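ALKF (Bacillus cereus, PDB 3ZBO) has no established function but has affinity for branched DNA structures and is related to the HEAT-like repeat DNA glycosylases AlkC and AlkD. Local coordinates at residues Ala106-Ser112 / Trp140-Arg145. Residues are numbered along the deposited sequence; the frame is centred on the assembly and turned at random. Where two conformers were deposited one is given.
Sequences AVTLSES and WLLGNR
Trp140 reaches from helix 128-144 to the side of helix 98-110, and its atoms can be followed outward. Trp140 CB rests 3.6 Å from Ser110 CB. With CG anti to the carbonyl carbon (chi1 -49°), the indole then extends to Ala106 and Val107. CD1 has Ala106 O beside it, near the ring plane, while Val107 CG2 sits over one face, 3.9 Å from the centroid of the Trp140 five-membered ring and 30° off the normal, a CH-pi contact. Trp140 NE1 lies 3.7 Å from Ala106 CB. It donates its hydrogen to Asp102 O, one turn earlier; Tyr238 meets the indole edge-to-face. On the side of Ser110 away from the indole, Leu141 CD2 comes within 3.4 Å of Ser110 O. The same carbonyl accepts from Arg145 NH2 (Ser110 O to Arg145 NH2 2.8 Å), which approaches from above the carbonyl plane. Arg145 NH2 also donates to Ser112 O at 3.2 Å, here lying in the carbonyl plane. Both acceptors are near the guanidinium plane, so one nitrogen bridges carbonyls two residues apart. The axes of segments 106-110 and 140-144 approach to 9.9 Å, their N-to-C directions 39° apart, consistent with side-by-side helix packing in the HEAT-like repeat fold of the AlkD-like family.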
ATOM      1  N   ALA A 106       3.102   2.379  -3.025  1.00  9.82           N
ATOM      2  CA  ALA A 106       2.022   3.313  -2.606  1.00 10.00           C
ATOM      3  C   ALA A 106       2.428   4.018  -1.299  1.00 10.22           C
ATOM      4  O   ALA A 106       2.013   5.182  -1.102  1.00 11.67           O
ATOM      5  CB  ALA A 106       0.751   2.505  -2.374  1.00 11.54           C
ATOM      6  N   VAL A 107       3.152   3.330  -0.393  1.00 10.24           N
ATOM      7  CA  VAL A 107       3.454   3.984   0.880  1.00 11.30           C
ATOM      8  C   VAL A 107       4.554   5.049   0.605  1.00 11.83           C
ATOM      9  O   VAL A 107       4.402   6.177   1.137  1.00 12.82           O
ATOM     10  CB  VAL A 107       3.922   2.943   1.886  1.00 12.27           C
ATOM     11  CG1 VAL A 107       4.329   3.640   3.200  1.00 11.74           C
ATOM     12  CG2 VAL A 107       2.885   1.871   2.196  1.00 13.58           C
ATOM     13  N   THR A 108       5.574   4.737  -0.185  1.00 12.85           N
ATOM     14  CA  THR A 108       6.567   5.759  -0.535  1.00 12.10           C
ATOM     15  C   THR A 108       5.876   6.952  -1.224  1.00 12.58           C
ATOM     16  O   THR A 108       6.089   8.084  -0.891  1.00 13.94           O
ATOM     17  CB  THR A 108       7.567   5.134  -1.422  1.00 13.92           C
ATOM     18  OG1 THR A 108       8.203   4.056  -0.701  1.00 16.33           O
ATOM     19  CG2 THR A 108       8.675   6.132  -1.777  1.00 14.65           C
ATOM     20  N   LEU A 109       4.942   6.632  -2.127  1.00 12.05           N
ATOM     21  CA  LEU A 109       4.174   7.730  -2.806  1.00 11.91           C
ATOM     22  C   LEU A 109       3.384   8.597  -1.840  1.00 11.93           C
ATOM     23  O   LEU A 109       3.318   9.831  -2.004  1.00 13.80           O
ATOM     24  CB  LEU A 109       3.281   7.140  -3.923  1.00 11.18           C
ATOM     25  CG  LEU A 109       2.406   8.152  -4.721  1.00 11.82           C
ATOM     26  CD1 LEU A 109       3.378   9.131  -5.489  1.00 11.42           C
ATOM     27  CD2 LEU A 109       1.510   7.425  -5.685  1.00 13.00           C
ATOM     28  N   SER A 110       2.784   7.959  -0.820  1.00 13.48           N
ATOM     29  CA  SER A 110       1.967   8.731   0.152  1.00 12.48           C
ATOM     30  C   SER A 110       2.821   9.714   0.942  1.00 14.98           C
ATOM     31  O   SER A 110       2.220  10.597   1.578  1.00 16.61           O
ATOM     32  CB  SER A 110       1.199   7.722   1.104  1.00 14.05           C
ATOM     33  OG  SER A 110       2.122   7.179   2.018  1.00 14.73           O
ATOM     34  N   GLU A 111       4.142   9.556   0.883  1.00 15.56           N
ATOM     35  CA  GLU A 111       5.062  10.427   1.648  0.50 16.74           C
ATOM     36  C   GLU A 111       5.679  11.481   0.737  1.00 19.25           C
ATOM     37  O   GLU A 111       6.533  12.258   1.202  1.00 20.50           O
ATOM     38  CB  GLU A 111       6.145   9.578   2.300  0.50 16.75           C
ATOM     39  CG  GLU A 111       5.625   8.702   3.503  0.50 16.16           C
ATOM     40  CD  GLU A 111       5.064   9.552   4.639  0.50 22.09           C
ATOM     41  OE1 GLU A 111       5.644  10.629   4.918  0.50 22.93           O
ATOM     42  OE2 GLU A 111       4.046   9.157   5.252  0.50 23.79           O
ATOM     43  N   SER A 112       5.274  11.491  -0.534  1.00 17.09           N
ATOM     44  CA  SER A 112       5.792  12.457  -1.474  1.00 17.19           C
ATOM     45  C   SER A 112       4.914  13.700  -1.477  1.00 18.57           C
ATOM     46  O   SER A 112       3.873  13.764  -0.840  1.00 22.85           O
ATOM     47  CB  SER A 112       5.779  11.806  -2.866  1.00 16.96           C
ATOM     48  OG  SER A 112       4.485  11.913  -3.375  1.00 17.24           O
ATOM     49  N   TRP A 140      -3.377   5.368   2.598  1.00 12.05           N
ATOM     50  CA  TRP A 140      -2.290   5.811   3.449  1.00 12.59           C
ATOM     51  C   TRP A 140      -2.367   7.303   3.627  1.00 13.64           C
ATOM     52  O   TRP A 140      -2.062   7.784   4.752  1.00 13.64           O
ATOM     53  CB  TRP A 140      -0.908   5.427   2.838  1.00 11.89           C
ATOM     54  CG  TRP A 140      -0.890   3.962   2.414  1.00 11.32           C
ATOM     55  CD1 TRP A 140      -0.245   3.523   1.269  1.00 12.73           C
ATOM     56  CD2 TRP A 140      -1.511   2.788   2.998  1.00 12.34           C
ATOM     57  NE1 TRP A 140      -0.397   2.149   1.113  1.00 12.68           N
ATOM     58  CE2 TRP A 140      -1.227   1.689   2.097  1.00 11.85           C
ATOM     59  CE3 TRP A 140      -2.393   2.549   4.119  1.00 14.78           C
ATOM     60  CZ2 TRP A 140      -1.631   0.381   2.363  1.00 12.95           C
ATOM     61  CZ3 TRP A 140      -2.812   1.295   4.358  1.00 14.04           C
ATOM     62  CH2 TRP A 140      -2.468   0.184   3.468  1.00 12.52           C
ATOM     63  N   LEU A 141      -2.764   8.039   2.588  1.00 13.01           N
ATOM     64  CA  LEU A 141      -2.883   9.528   2.745  1.00 11.57           C
ATOM     65  C   LEU A 141      -3.988   9.868   3.739  1.00 13.87           C
ATOM     66  O   LEU A 141      -3.812  10.784   4.592  1.00 15.11           O
ATOM     67  CB  LEU A 141      -3.286  10.132   1.403  1.00 12.85           C
ATOM     68  CG  LEU A 141      -2.206  10.154   0.354  1.00 12.77           C
ATOM     69  CD1 LEU A 141      -2.876  10.618  -0.886  1.00 12.47           C
ATOM     70  CD2 LEU A 141      -1.065  11.077   0.750  1.00 12.64           C
ATOM     71  N   LEU A 142      -5.100   9.151   3.712  1.00 13.70           N
ATOM     72  CA  LEU A 142      -6.235   9.500   4.657  1.00 14.28           C
ATOM     73  C   LEU A 142      -5.776   9.242   6.087  1.00 17.86           C
ATOM     74  O   LEU A 142      -6.340   9.859   7.009  1.00 18.51           O
ATOM     75  CB  LEU A 142      -7.390   8.623   4.304  1.00 15.59           C
ATOM     76  CG  LEU A 142      -8.084   9.060   3.056  1.00 15.01           C
ATOM     77  CD1 LEU A 142      -9.033   7.964   2.512  1.00 19.50           C
ATOM     78  CD2 LEU A 142      -8.830  10.449   3.181  1.00 19.87           C
ATOM     79  N   GLY A 143      -4.699   8.429   6.309  1.00 19.27           N
ATOM     80  CA  GLY A 143      -4.138   8.311   7.685  1.00 18.22           C
ATOM     81  C   GLY A 143      -2.989   9.232   8.048  1.00 20.79           C
ATOM     82  O   GLY A 143      -2.628   9.349   9.261  1.00 21.06           O
ATOM     83  N   ASN A 144      -2.364   9.875   7.068  1.00 20.59           N
ATOM     84  CA  ASN A 144      -1.250  10.762   7.387  0.50 21.17           C
ATOM     85  C   ASN A 144      -1.487  12.196   6.910  1.00 21.79           C
ATOM     86  O   ASN A 144      -0.550  12.986   6.847  1.00 23.96           O
ATOM     87  CB  ASN A 144       0.066  10.204   6.857  0.50 21.69           C
ATOM     88  CG  ASN A 144       1.274  10.857   7.513  0.50 22.43           C
ATOM     89  OD1 ASN A 144       1.229  11.232   8.689  0.50 27.12           O
ATOM     90  ND2 ASN A 144       2.338  10.982   6.768  0.50 25.18           N
ATOM     91  N   ARG A 145      -2.765  12.536   6.664  1.00 21.21           N
ATOM     92  CA  ARG A 145      -3.036  13.907   6.211  1.00 20.60           C
ATOM     93  C   ARG A 145      -4.273  14.372   6.926  1.00 18.97           C
ATOM     94  O   ARG A 145      -5.211  13.637   7.238  1.00 18.33           O
ATOM     95  CB  ARG A 145      -3.305  13.995   4.688  1.00 18.25           C
ATOM     96  CG  ARG A 145      -2.167  13.556   3.745  1.00 22.86           C
ATOM     97  CD  ARG A 145      -0.974  14.412   3.693  1.00 23.44           C
ATOM     98  NE  ARG A 145       0.031  13.635   2.937  1.00 29.47           N
ATOM     99  CZ  ARG A 145       1.041  14.143   2.288  1.00 31.94           C
ATOM    100  NH1 ARG A 145       1.247  15.478   2.296  1.00 36.57           N
ATOM    101  NH2 ARG A 145       1.815  13.330   1.604  1.00 24.44           N
TER